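Local coordinates for probable oxidoreductase protein (PDB 4FB5) that probably works as a nucleotide-binding oxidoreductase of the Gfo/Idh/MocA family, joining a Rossmann domain to an open mixed-sheet domain, at residues G151-I155 with V212-L217; A148-Y152 with I364-K368; V228-M232 with A379-F384; N251-V257 with L269-A274. One frame throughout, in Å; residues are numbered along the deposited sequence.

Overall arrangement
All four contacts are buried, but they hold different layers of the chain. Interaction 1 is the most central, its centre about 4 Å from the centre of the chain, and packs aromatic and apolar groups of the loop after strand 148-150 on helix 206-221. Interaction 2 begins in an overlapping segment, sharing Gly151 and Tyr152, and ties the edge of the parallel sheet to the start of helix 367-385 by a backbone bridge and a covered ring. The later turns of that helix meet the mixed sheet in interaction 3, with hydroxyl bonds and a phenylalanine ring. Interaction 4 is a regular antiparallel hairpin ladder within that sheet, with a salt bridge at one end. Interactions 3 and 4 adjoin each other and both border the third subunit.

Interaction 1: residues G151-I155 with V212-L217; sequences GYNYI and VHPLSL
The edges of Tyr154 and Tyr152 point at opposite faces of the His213 ring, Tyr152 from an offset position, and this aromatic cluster is the closely packed part of the contact. Tyr154 stands with its plane 84° from the imidazole and the centroids 4.8 Å apart, CE2 above the middle of the ring and CD2 3.4 Å from His213 ND1. The Tyr152 centroid is 5.8 Å from that of His213. The same phenol lies against helix 206-221, crossing the Val212 side chain at about a right angle: CD1 lies 3.5 Å from Ser216 CB, and CE1 lies 3.5 Å from Val212 CB. The His213 ring reaches between the tyrosines because CG stands anti to the carbonyl carbon (chi1 -70°). The contact lies where the loop leaving the last Rossmann strand meets a helix of the C-terminal domain, and His213 also touches Lys125 of the Glu-Lys-Pro sequence familiar in Gfo/Idh/MocA enzymes. Tyr154 meets Leu217 more loosely, CB 4.2 Å from CD2, while Ile155 CD1 reaches Ser216 O at 3.3 Å. Tyr154 also packs on His338 of the second subunit. Ser216 OG turns back into its own helix and donates to His213 O at 2.7 Å, on a lone pair in the carbonyl plane.

Interaction 2: residues A148-Y152 with I364-K368; sequences AALGY and IVTFK
Ala149 and Thr366 form a single beta bridge between strand 148-150, the edge strand of the Rossmann-type parallel sheet, and the residues leading into helix 367-385. Of the backbone bonds, Leu150 N to Val365 O is the firm one, 3.0 Å long with 155° at the hydrogen, while Phe367 N to Ala148 O is weak at 3.4 Å. Two CA-H...O contacts add to them, Ala149 CA to Val365 O and Thr366 CA to Ala148 O. The CH-pi contact belongs to Ala148, whose CB sits 3.5 Å from the centroid of the Phe367 ring and 11° off its normal. Ala149 O lies at the edge of this ring, and Leu150 CG approaches obliquely to 3.8 Å from CE2. Met127, Met137 and Leu138 also touch Phe367, so an alanine here would probably leave Ala148 CB without its aromatic cover and open a gap between the sheet edge and helix 131-143. Further apolar contacts involve Val365 and Ile364. Val365, with CG1 anti to the backbone N (chi1 -179°), sets that methyl 3.8 Å from Tyr152 CD2, and Ile364 CG1 meets Ala149 CB. At the helix N-cap, Thr366 OG1 accepts from Asp369 N and, weakly, from Lys368 N at 2.9 Å.

Interaction 3: residues V228-M232 with A379-F384; sequences VITDM and AMAQSF
The Phe384 ring lies under Met232, a selenomethionine here, whose CB stands 3.8 Å from the ring centroid, almost straight above it. The SE of Met232 leans in obliquely, 4.8 Å from the same centroid, as a Met-aromatic contact. At the ring edge, in plane, is Thr230 O, 3.5 Å from Phe384 CD1. His252 pairs edge-to-face with the Phe384 ring. The Asp231 carboxylate is turned 23° from the ring and brings OD1 to CE1; its charge is met by Arg260 of the third subunit in a salt bridge. With CG anti to the backbone N (chi1 167°), Phe384 extends along the strand far enough to reach both Thr230 and Met232. A serine in place of Phe384 would probably strip Met232 CB and SE of their aromatic partner and open a gap beside Thr230 O.

Hydroxyls bind the middle of the contact. Thr230 OG1 donates to Met380 O at 3.1 Å, from well off the carbonyl axis and tilted out of its plane, and Thr230 N donates to Ser383 OG at 3.0 Å. Next to them Val228 packs crosswise on Met380, CG2 3.8 Å from CG.

Helix 379-384 crosses strand 228-232 at -67°, the axes 6.4 Å apart, and so covers the edge region of the mixed sheet. Met232 and Met380 both touch Leu207 of helix 206-221, Val228 and Thr230 rest against Val257 of strand 254-261, and Ser383 meets Ile390 of the terminal strand.

Interaction 4: residues N251-V257 with L269-A274; sequences NHDAANV and LMANRA
Arg273 folds over Asp253 along most of its length. Its CB passes 3.8 Å from Asp253 O; CG stays beside that same oxygen, and CD moves on to Asp253 OD1 at 3.6 Å. Bends at chi2 (147°) and chi3 (95°) carry NE and CZ past OD1, until NH1 closes a salt bridge to Asp253 OD1 at 2.7 Å. The carboxylate and guanidinium planes are 27° apart. The other terminal nitrogen, NH2, forms another salt bridge with Asp209 of helix 206-221, so two acidic residues hold the guanidinium and probably offset its charge in this buried place. The backbone of the same pair is also joined, Arg273 N to Asp253 O at 2.9 Å. From here runs the antiparallel ladder of the beta hairpin 254-261/266-272, in the mixed sheet of the C-terminal domain. Ala255 with Ala271 and Val257 with Leu269 are hydrogen-bonded pairs, each linked by two N-H...O bonds; Ala271 N reaches Ala255 O at 2.9 Å. Their side chains lie on the sheet face covered by helix 206-221, where Val257 CB and Leu269 CB are 4.2 Å apart. The non-hydrogen-bonded pairs Ala254-Asn272 and Asn256-Met270 point to the other face, and Met270 and Asn272 pack on Arg179 of the third subunit. Asn272 OD1 accepts from Ala274 N at 2.7 Å in an Asx turn, just where the strand ends.

Interaction 1: residues G151-I155 with V212-L217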
loop_
_atom_site.group_PDB
_atom_site.type_symbol
_atom_site.label_atom_id
_atom_site.label_comp_id
_atom_site.label_asym_id
_atom_site.label_seq_id
_atom_site.Cartn_x
_atom_site.Cartn_y
_atom_site.Cartn_z
ATOM N N GLY A 151 4.409 31.193 2.559
ATOM C CA GLY A 151 4.503 29.886 3.188
ATOM C C GLY A 151 3.864 28.829 2.318
ATOM O O GLY A 151 2.784 28.281 2.626
ATOM N N TYR A 152 4.524 28.541 1.212
ATOM C CA TYR A 152 4.143 27.416 0.414
ATOM C C TYR A 152 5.094 26.292 0.807
ATOM O O TYR A 152 6.018 25.985 0.056
ATOM C CB TYR A 152 4.243 27.748 -1.082
ATOM C CG TYR A 152 3.113 28.605 -1.582
ATOM C CD1 TYR A 152 1.824 28.096 -1.663
ATOM C CD2 TYR A 152 3.321 29.943 -1.972
ATOM C CE1 TYR A 152 0.765 28.891 -2.119
ATOM C CE2 TYR A 152 2.272 30.745 -2.405
ATOM C CZ TYR A 152 0.990 30.201 -2.478
ATOM O OH TYR A 152 -0.086 30.939 -2.925
ATOM N N ASN A 153 4.872 25.668 1.961
ATOM C CA ASN A 153 5.878 24.742 2.521
ATOM C C ASN A 153 6.021 23.379 1.852
ATOM O O ASN A 153 7.084 22.802 1.871
ATOM C CB ASN A 153 5.642 24.544 3.999
ATOM C CG ASN A 153 4.198 24.421 4.311
ATOM O OD1 ASN A 153 3.610 25.350 4.864
ATOM N ND2 ASN A 153 3.576 23.323 3.885
ATOM N N TYR A 154 4.956 22.858 1.266
ATOM C CA TYR A 154 5.041 21.570 0.588
ATOM C C TYR A 154 6.263 21.471 -0.335
ATOM O O TYR A 154 6.968 20.452 -0.302
ATOM C CB TYR A 154 3.720 21.250 -0.104
ATOM C CG TYR A 154 2.676 21.102 0.946
ATOM C CD1 TYR A 154 2.778 20.099 1.910
ATOM C CD2 TYR A 154 1.620 21.958 1.026
ATOM C CE1 TYR A 154 1.853 19.953 2.884
ATOM C CE2 TYR A 154 0.678 21.829 2.029
ATOM C CZ TYR A 154 0.800 20.822 2.949
ATOM O OH TYR A 154 -0.138 20.679 3.949
ATOM N N ILE A 155 6.500 22.546 -1.101
ATOM C CA ILE A 155 7.724 22.816 -1.908
ATOM C C ILE A 155 9.039 22.425 -1.264
ATOM O O ILE A 155 9.959 22.045 -1.963
ATOM C CB ILE A 155 7.843 24.337 -2.238
ATOM C CG1 ILE A 155 6.707 24.805 -3.117
ATOM C CG2 ILE A 155 9.062 24.679 -2.968
ATOM C CD1 ILE A 155 6.118 23.721 -4.011
ATOM N N VAL A 212 -3.643 26.574 -4.371
ATOM C CA VAL A 212 -2.384 27.314 -4.397
ATOM C C VAL A 212 -1.174 26.440 -4.064
ATOM O O VAL A 212 -0.078 26.626 -4.634
ATOM C CB VAL A 212 -2.453 28.620 -3.539
ATOM C CG1 VAL A 212 -3.447 29.562 -4.144
ATOM C CG2 VAL A 212 -2.885 28.343 -2.103
ATOM N N HIS A 213 -1.367 25.475 -3.167
ATOM C CA HIS A 213 -0.323 24.507 -2.893
ATOM C C HIS A 213 0.029 23.656 -4.128
ATOM O O HIS A 213 1.188 23.653 -4.596
ATOM C CB HIS A 213 -0.726 23.638 -1.720
ATOM C CG HIS A 213 -0.728 24.364 -0.425
ATOM N ND1 HIS A 213 0.402 24.968 0.088
ATOM C CD2 HIS A 213 -1.713 24.576 0.475
ATOM C CE1 HIS A 213 0.105 25.543 1.239
ATOM N NE2 HIS A 213 -1.172 25.318 1.497
ATOM N N PRO A 214 -0.950 22.905 -4.653
ATOM C CA PRO A 214 -0.598 22.168 -5.861
ATOM C C PRO A 214 -0.042 23.078 -6.962
ATOM O O PRO A 214 0.893 22.693 -7.644
ATOM C CB PRO A 214 -1.912 21.488 -6.273
ATOM C CG PRO A 214 -2.944 21.845 -5.257
ATOM C CD PRO A 214 -2.219 22.439 -4.075
ATOM N N LEU A 215 -0.578 24.287 -7.138
ATOM C CA LEU A 215 0.042 25.169 -8.135
ATOM C C LEU A 215 1.435 25.566 -7.684
ATOM O O LEU A 215 2.360 25.621 -8.511
ATOM C CB LEU A 215 -0.741 26.439 -8.402
ATOM C CG LEU A 215 -2.205 26.393 -8.744
ATOM C CD1 LEU A 215 -2.584 27.825 -8.953
ATOM C CD2 LEU A 215 -2.493 25.556 -9.991
ATOM N N SER A 216 1.618 25.829 -6.396
ATOM C CA SER A 216 2.963 26.110 -5.976
ATOM C C SER A 216 3.828 24.928 -6.354
ATOM O O SER A 216 4.972 25.118 -6.785
ATOM C CB SER A 216 3.065 26.463 -4.497
ATOM O OG SER A 216 3.016 25.340 -3.644
ATOM N N LEU A 217 3.285 23.701 -6.271
ATOM C CA LEU A 217 4.122 22.570 -6.673
ATOM C C LEU A 217 4.406 22.526 -8.175
ATOM O O LEU A 217 5.556 22.319 -8.578
ATOM C CB LEU A 217 3.598 21.227 -6.163
ATOM C CG LEU A 217 3.638 21.014 -4.642
ATOM C CD1 LEU A 217 2.783 19.791 -4.312
ATOM C CD2 LEU A 217 5.071 20.883 -4.075
#

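Interaction 2: residues A148-Y152 with I364-K368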
loop_
_atom_site.group_PDB
_atom_site.type_symbol
_atom_site.label_atom_id
_atom_site.label_comp_id
_atom_site.label_asym_id
_atom_site.label_seq_id
_atom_site.Cartn_x
_atom_site.Cartn_y
_atom_site.Cartn_z
ATOM N N ALA A 148 10.512 39.229 0.534
ATOM C CA ALA A 148 9.133 38.868 0.900
ATOM C C ALA A 148 8.744 37.461 0.417
ATOM O O ALA A 148 8.597 37.219 -0.795
ATOM C CB ALA A 148 8.142 39.897 0.366
ATOM N N ALA A 149 8.548 36.547 1.366
ATOM C CA ALA A 149 8.270 35.130 1.053
ATOM C C ALA A 149 6.890 34.673 1.501
ATOM O O ALA A 149 6.295 35.209 2.422
ATOM C CB ALA A 149 9.337 34.245 1.662
ATOM N N LEU A 150 6.380 33.663 0.829
ATOM C CA LEU A 150 5.128 33.066 1.212
ATOM C C LEU A 150 5.340 31.663 1.729
ATOM O O LEU A 150 6.333 31.026 1.383
ATOM C CB LEU A 150 4.210 33.054 0.026
ATOM C CG LEU A 150 3.802 34.464 -0.294
ATOM C CD1 LEU A 150 3.412 34.563 -1.721
ATOM C CD2 LEU A 150 2.678 34.833 0.614
ATOM N N GLY A 151 4.409 31.193 2.559
ATOM C CA GLY A 151 4.503 29.886 3.188
ATOM C C GLY A 151 3.864 28.829 2.318
ATOM O O GLY A 151 2.784 28.281 2.626
ATOM N N TYR A 152 4.524 28.541 1.212
ATOM C CA TYR A 152 4.143 27.416 0.414
ATOM C C TYR A 152 5.094 26.292 0.807
ATOM O O TYR A 152 6.018 25.985 0.056
ATOM C CB TYR A 152 4.243 27.748 -1.082
ATOM C CG TYR A 152 3.113 28.605 -1.582
ATOM C CD1 TYR A 152 1.824 28.096 -1.663
ATOM C CD2 TYR A 152 3.321 29.943 -1.972
ATOM C CE1 TYR A 152 0.765 28.891 -2.119
ATOM C CE2 TYR A 152 2.272 30.745 -2.405
ATOM C CZ TYR A 152 0.990 30.201 -2.478
ATOM O OH TYR A 152 -0.086 30.939 -2.925
ATOM N N ILE A 364 12.593 29.812 -2.680
ATOM C CA ILE A 364 11.512 30.343 -1.939
ATOM C C ILE A 364 10.457 30.775 -2.922
ATOM O O ILE A 364 10.692 30.775 -4.131
ATOM C CB ILE A 364 12.014 31.487 -1.082
ATOM C CG1 ILE A 364 11.315 31.433 0.243
ATOM C CG2 ILE A 364 11.817 32.847 -1.747
ATOM C CD1 ILE A 364 12.249 31.633 1.329
ATOM N N VAL A 365 9.281 31.108 -2.431
ATOM C CA VAL A 365 8.284 31.670 -3.318
ATOM C C VAL A 365 8.117 33.125 -2.935
ATOM O O VAL A 365 7.900 33.447 -1.760
ATOM C CB VAL A 365 6.960 30.929 -3.245
ATOM C CG1 VAL A 365 5.960 31.533 -4.206
ATOM C CG2 VAL A 365 7.176 29.466 -3.536
ATOM N N THR A 366 8.280 33.988 -3.931
ATOM C CA THR A 366 8.289 35.414 -3.720
ATOM C C THR A 366 6.947 35.918 -4.092
ATOM O O THR A 366 6.222 35.311 -4.903
ATOM C CB THR A 366 9.181 36.173 -4.734
ATOM O OG1 THR A 366 8.635 35.996 -6.057
ATOM C CG2 THR A 366 10.615 35.725 -4.672
ATOM N N PHE A 367 6.676 37.105 -3.587
ATOM C CA PHE A 367 5.500 37.825 -3.949
ATOM C C PHE A 367 5.328 37.932 -5.431
ATOM O O PHE A 367 4.207 38.024 -5.915
ATOM C CB PHE A 367 5.538 39.198 -3.304
ATOM C CG PHE A 367 5.140 39.189 -1.847
ATOM C CD1 PHE A 367 4.503 40.290 -1.284
ATOM C CD2 PHE A 367 5.395 38.066 -1.041
ATOM C CE1 PHE A 367 4.143 40.287 0.056
ATOM C CE2 PHE A 367 5.052 38.053 0.292
ATOM C CZ PHE A 367 4.414 39.163 0.851
ATOM N N LYS A 368 6.431 37.915 -6.156
ATOM C CA LYS A 368 6.326 38.036 -7.585
ATOM C C LYS A 368 5.711 36.760 -8.145
ATOM O O LYS A 368 4.788 36.813 -8.940
ATOM C CB LYS A 368 7.693 38.309 -8.223
ATOM C CG LYS A 368 7.592 38.606 -9.752
ATOM C CD LYS A 368 8.965 38.635 -10.413
ATOM C CE LYS A 368 8.815 38.991 -11.893
ATOM N NZ LYS A 368 10.098 38.753 -12.642
#

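Interaction 3: residues V228-M232 with A379-F384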
loop_
_atom_site.group_PDB
_atom_site.type_symbol
_atom_site.label_atom_id
_atom_site.label_comp_id
_atom_site.label_asym_id
_atom_site.label_seq_id
_atom_site.Cartn_x
_atom_site.Cartn_y
_atom_site.Cartn_z
ATOM N N VAL A 228 -6.691 27.533 -18.492
ATOM C CA VAL A 228 -7.415 26.769 -17.480
ATOM C C VAL A 228 -8.877 26.681 -17.854
ATOM O O VAL A 228 -9.385 27.587 -18.486
ATOM C CB VAL A 228 -7.298 27.361 -16.033
ATOM C CG1 VAL A 228 -5.827 27.452 -15.586
ATOM C CG2 VAL A 228 -8.010 28.717 -15.880
ATOM N N ILE A 229 -9.545 25.578 -17.517
ATOM C CA ILE A 229 -10.989 25.601 -17.479
ATOM C C ILE A 229 -11.521 24.756 -16.302
ATOM O O ILE A 229 -11.160 23.580 -16.154
ATOM C CB ILE A 229 -11.663 25.195 -18.761
ATOM C CG1 ILE A 229 -13.174 25.212 -18.517
ATOM C CG2 ILE A 229 -11.287 23.767 -19.141
ATOM C CD1 ILE A 229 -14.061 25.459 -19.707
ATOM N N THR A 230 -12.446 25.352 -15.540
ATOM C CA THR A 230 -12.787 24.905 -14.232
ATOM C C THR A 230 -14.234 24.455 -14.074
ATOM O O THR A 230 -15.128 25.116 -14.549
ATOM C CB THR A 230 -12.526 26.049 -13.323
ATOM O OG1 THR A 230 -11.149 26.419 -13.468
ATOM C CG2 THR A 230 -12.796 25.678 -11.892
ATOM N N ASP A 231 -14.447 23.313 -13.425
ATOM C CA ASP A 231 -15.759 22.919 -12.918
ATOM C C ASP A 231 -15.665 23.013 -11.396
ATOM O O ASP A 231 -14.622 22.700 -10.819
ATOM C CB ASP A 231 -16.160 21.506 -13.360
ATOM C CG ASP A 231 -17.637 21.231 -13.111
ATOM O OD1 ASP A 231 -18.331 22.197 -12.706
ATOM O OD2 ASP A 231 -18.127 20.084 -13.292
HETATM N N MSE A 232 -16.719 23.502 -10.749
HETATM C CA MSE A 232 -16.657 23.753 -9.292
HETATM C C MSE A 232 -17.839 23.177 -8.601
HETATM O O MSE A 232 -18.914 23.179 -9.184
HETATM C CB MSE A 232 -16.550 25.228 -8.977
HETATM C CG MSE A 232 -15.144 25.563 -8.797
HETATM SE SE MSE A 232 -14.921 27.423 -8.592
HETATM C CE MSE A 232 -13.512 27.542 -7.271
ATOM N N ALA A 379 -8.258 33.386 -12.492
ATOM C CA ALA A 379 -8.593 32.827 -13.816
ATOM C C ALA A 379 -9.445 31.587 -13.740
ATOM O O ALA A 379 -10.414 31.432 -14.486
ATOM C CB ALA A 379 -7.342 32.516 -14.551
HETATM N N MSE A 380 -9.110 30.710 -12.801
HETATM C CA MSE A 380 -9.911 29.509 -12.601
HETATM C C MSE A 380 -11.342 29.825 -12.190
HETATM O O MSE A 380 -12.268 29.246 -12.725
HETATM C CB MSE A 380 -9.227 28.562 -11.633
HETATM C CG MSE A 380 -7.916 28.020 -12.181
HETATM SE SE MSE A 380 -6.698 27.228 -10.818
HETATM C CE MSE A 380 -5.012 27.205 -11.842
ATOM N N ALA A 381 -11.530 30.753 -11.264
ATOM C CA ALA A 381 -12.878 31.117 -10.877
ATOM C C ALA A 381 -13.648 31.728 -12.077
ATOM O O ALA A 381 -14.813 31.339 -12.421
ATOM C CB ALA A 381 -12.837 32.057 -9.745
ATOM N N GLN A 382 -12.982 32.659 -12.745
ATOM C CA GLN A 382 -13.610 33.312 -13.855
ATOM C C GLN A 382 -13.953 32.199 -14.810
ATOM O O GLN A 382 -15.112 32.045 -15.273
ATOM C CB GLN A 382 -12.651 34.312 -14.496
ATOM C CG GLN A 382 -13.278 34.978 -15.686
ATOM C CD GLN A 382 -12.382 36.025 -16.372
ATOM O OE1 GLN A 382 -11.142 35.995 -16.276
ATOM N NE2 GLN A 382 -13.033 36.931 -17.127
ATOM N N SER A 383 -12.946 31.376 -15.057
ATOM C CA SER A 383 -13.120 30.276 -15.930
ATOM C C SER A 383 -14.420 29.530 -15.704
ATOM O O SER A 383 -14.944 28.943 -16.653
ATOM C CB SER A 383 -11.927 29.362 -15.791
ATOM O OG SER A 383 -12.154 28.168 -16.491
ATOM N N PHE A 384 -14.957 29.536 -14.480
ATOM C CA PHE A 384 -16.105 28.677 -14.143
ATOM C C PHE A 384 -17.371 29.429 -14.321
ATOM O O PHE A 384 -18.388 28.917 -14.812
ATOM C CB PHE A 384 -16.039 28.204 -12.677
ATOM C CG PHE A 384 -17.325 27.585 -12.172
ATOM C CD1 PHE A 384 -17.740 26.353 -12.630
ATOM C CD2 PHE A 384 -18.126 28.252 -11.265
ATOM C CE1 PHE A 384 -18.937 25.769 -12.173
ATOM C CE2 PHE A 384 -19.328 27.690 -10.818
ATOM C CZ PHE A 384 -19.739 26.453 -11.275
#

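Interaction 4: residues N251-V257 with L269-A274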
loop_
_atom_site.group_PDB
_atom_site.type_symbol
_atom_site.label_atom_id
_atom_site.label_comp_id
_atom_site.label_asym_id
_atom_site.label_seq_id
_atom_site.Cartn_x
_atom_site.Cartn_y
_atom_site.Cartn_z
ATOM N N ASN A 251 -19.657 29.926 -1.755
ATOM C CA ASN A 251 -18.342 29.476 -2.084
ATOM C C ASN A 251 -18.482 28.099 -2.646
ATOM O O ASN A 251 -19.567 27.463 -2.571
ATOM C CB ASN A 251 -17.670 29.184 -0.729
ATOM C CG ASN A 251 -16.518 30.015 -0.490
ATOM O OD1 ASN A 251 -16.175 30.792 -1.335
ATOM N ND2 ASN A 251 -15.892 29.891 0.641
ATOM N N HIS A 252 -17.336 27.569 -3.039
ATOM C CA HIS A 252 -17.256 26.245 -3.614
ATOM C C HIS A 252 -16.198 25.407 -2.883
ATOM O O HIS A 252 -15.056 25.824 -2.720
ATOM C CB HIS A 252 -16.965 26.365 -5.103
ATOM C CG HIS A 252 -18.137 26.846 -5.884
ATOM N ND1 HIS A 252 -18.333 28.182 -6.184
ATOM C CD2 HIS A 252 -19.219 26.179 -6.373
ATOM C CE1 HIS A 252 -19.465 28.308 -6.858
ATOM N NE2 HIS A 252 -20.033 27.115 -6.974
ATOM N N ASP A 253 -16.580 24.238 -2.411
ATOM C CA ASP A 253 -15.652 23.413 -1.656
ATOM C C ASP A 253 -14.865 22.452 -2.537
ATOM O O ASP A 253 -14.036 21.700 -2.057
ATOM C CB ASP A 253 -16.386 22.694 -0.542
ATOM C CG ASP A 253 -16.606 23.600 0.648
ATOM O OD1 ASP A 253 -15.600 24.101 1.218
ATOM O OD2 ASP A 253 -17.768 23.850 1.021
ATOM N N ALA A 254 -15.083 22.515 -3.837
ATOM C CA ALA A 254 -14.415 21.601 -4.757
ATOM C C ALA A 254 -14.245 22.227 -6.152
ATOM O O ALA A 254 -15.142 22.923 -6.662
ATOM C CB ALA A 254 -15.190 20.247 -4.845
ATOM N N ALA A 255 -13.112 21.934 -6.763
ATOM C CA ALA A 255 -12.725 22.492 -8.039
ATOM C C ALA A 255 -11.864 21.502 -8.821
ATOM O O ALA A 255 -10.922 20.886 -8.318
ATOM C CB ALA A 255 -11.981 23.789 -7.848
ATOM N N ASN A 256 -12.214 21.371 -10.083
ATOM C CA ASN A 256 -11.537 20.477 -10.981
ATOM C C ASN A 256 -11.142 21.334 -12.159
ATOM O O ASN A 256 -11.943 22.085 -12.694
ATOM C CB ASN A 256 -12.513 19.384 -11.330
ATOM C CG ASN A 256 -13.033 18.673 -10.095
ATOM O OD1 ASN A 256 -12.280 18.269 -9.222
ATOM N ND2 ASN A 256 -14.306 18.486 -10.038
ATOM N N VAL A 257 -9.884 21.293 -12.523
ATOM C CA VAL A 257 -9.380 22.234 -13.478
ATOM C C VAL A 257 -8.556 21.455 -14.465
ATOM O O VAL A 257 -7.675 20.698 -14.059
ATOM C CB VAL A 257 -8.473 23.231 -12.775
ATOM C CG1 VAL A 257 -7.985 24.314 -13.735
ATOM C CG2 VAL A 257 -9.181 23.835 -11.568
ATOM N N LEU A 269 -5.876 19.388 -12.284
ATOM C CA LEU A 269 -5.872 19.761 -10.852
ATOM C C LEU A 269 -7.268 19.523 -10.221
ATOM O O LEU A 269 -8.301 19.850 -10.791
ATOM C CB LEU A 269 -5.463 21.206 -10.664
ATOM C CG LEU A 269 -5.081 21.692 -9.267
ATOM C CD1 LEU A 269 -4.000 22.740 -9.417
ATOM C CD2 LEU A 269 -6.254 22.219 -8.414
HETATM N N MSE A 270 -7.283 18.917 -9.052
HETATM C CA MSE A 270 -8.511 18.608 -8.340
HETATM C C MSE A 270 -8.217 19.042 -6.925
HETATM O O MSE A 270 -7.162 18.704 -6.392
HETATM C CB MSE A 270 -8.815 17.124 -8.404
HETATM C CG MSE A 270 -9.046 16.701 -9.809
HETATM SE SE MSE A 270 -8.788 14.803 -10.277
HETATM C CE MSE A 270 -6.839 14.776 -10.688
ATOM N N ALA A 271 -9.105 19.838 -6.348
ATOM C CA ALA A 271 -8.950 20.307 -4.980
ATOM C C ALA A 271 -10.305 20.089 -4.363
ATOM O O ALA A 271 -11.322 20.275 -5.023
ATOM C CB ALA A 271 -8.515 21.755 -4.917
ATOM N N ASN A 272 -10.319 19.570 -3.143
ATOM C CA ASN A 272 -11.586 19.210 -2.506
ATOM C C ASN A 272 -11.466 19.295 -0.982
ATOM O O ASN A 272 -10.571 18.678 -0.386
ATOM C CB ASN A 272 -12.028 17.851 -2.989
ATOM C CG ASN A 272 -13.404 17.448 -2.497
ATOM O OD1 ASN A 272 -13.941 17.991 -1.535
ATOM N ND2 ASN A 272 -13.987 16.451 -3.178
ATOM N N ARG A 273 -12.365 20.051 -0.362
ATOM C CA ARG A 273 -12.332 20.249 1.080
ATOM C C ARG A 273 -13.419 19.461 1.803
ATOM O O ARG A 273 -13.576 19.588 3.018
ATOM C CB ARG A 273 -12.451 21.737 1.418
ATOM C CG ARG A 273 -11.460 22.623 0.681
ATOM C CD ARG A 273 -12.055 23.991 0.387
ATOM N NE ARG A 273 -11.709 24.970 1.413
ATOM C CZ ARG A 273 -12.515 25.946 1.816
ATOM N NH1 ARG A 273 -13.720 26.078 1.278
ATOM N NH2 ARG A 273 -12.117 26.792 2.756
ATOM N N ALA A 274 -14.171 18.649 1.066
ATOM C CA ALA A 274 -15.201 17.878 1.673
ATOM C C ALA A 274 -15.033 16.472 1.184
ATOM O O ALA A 274 -15.956 15.848 0.666
ATOM C CB ALA A 274 -16.553 18.441 1.288
#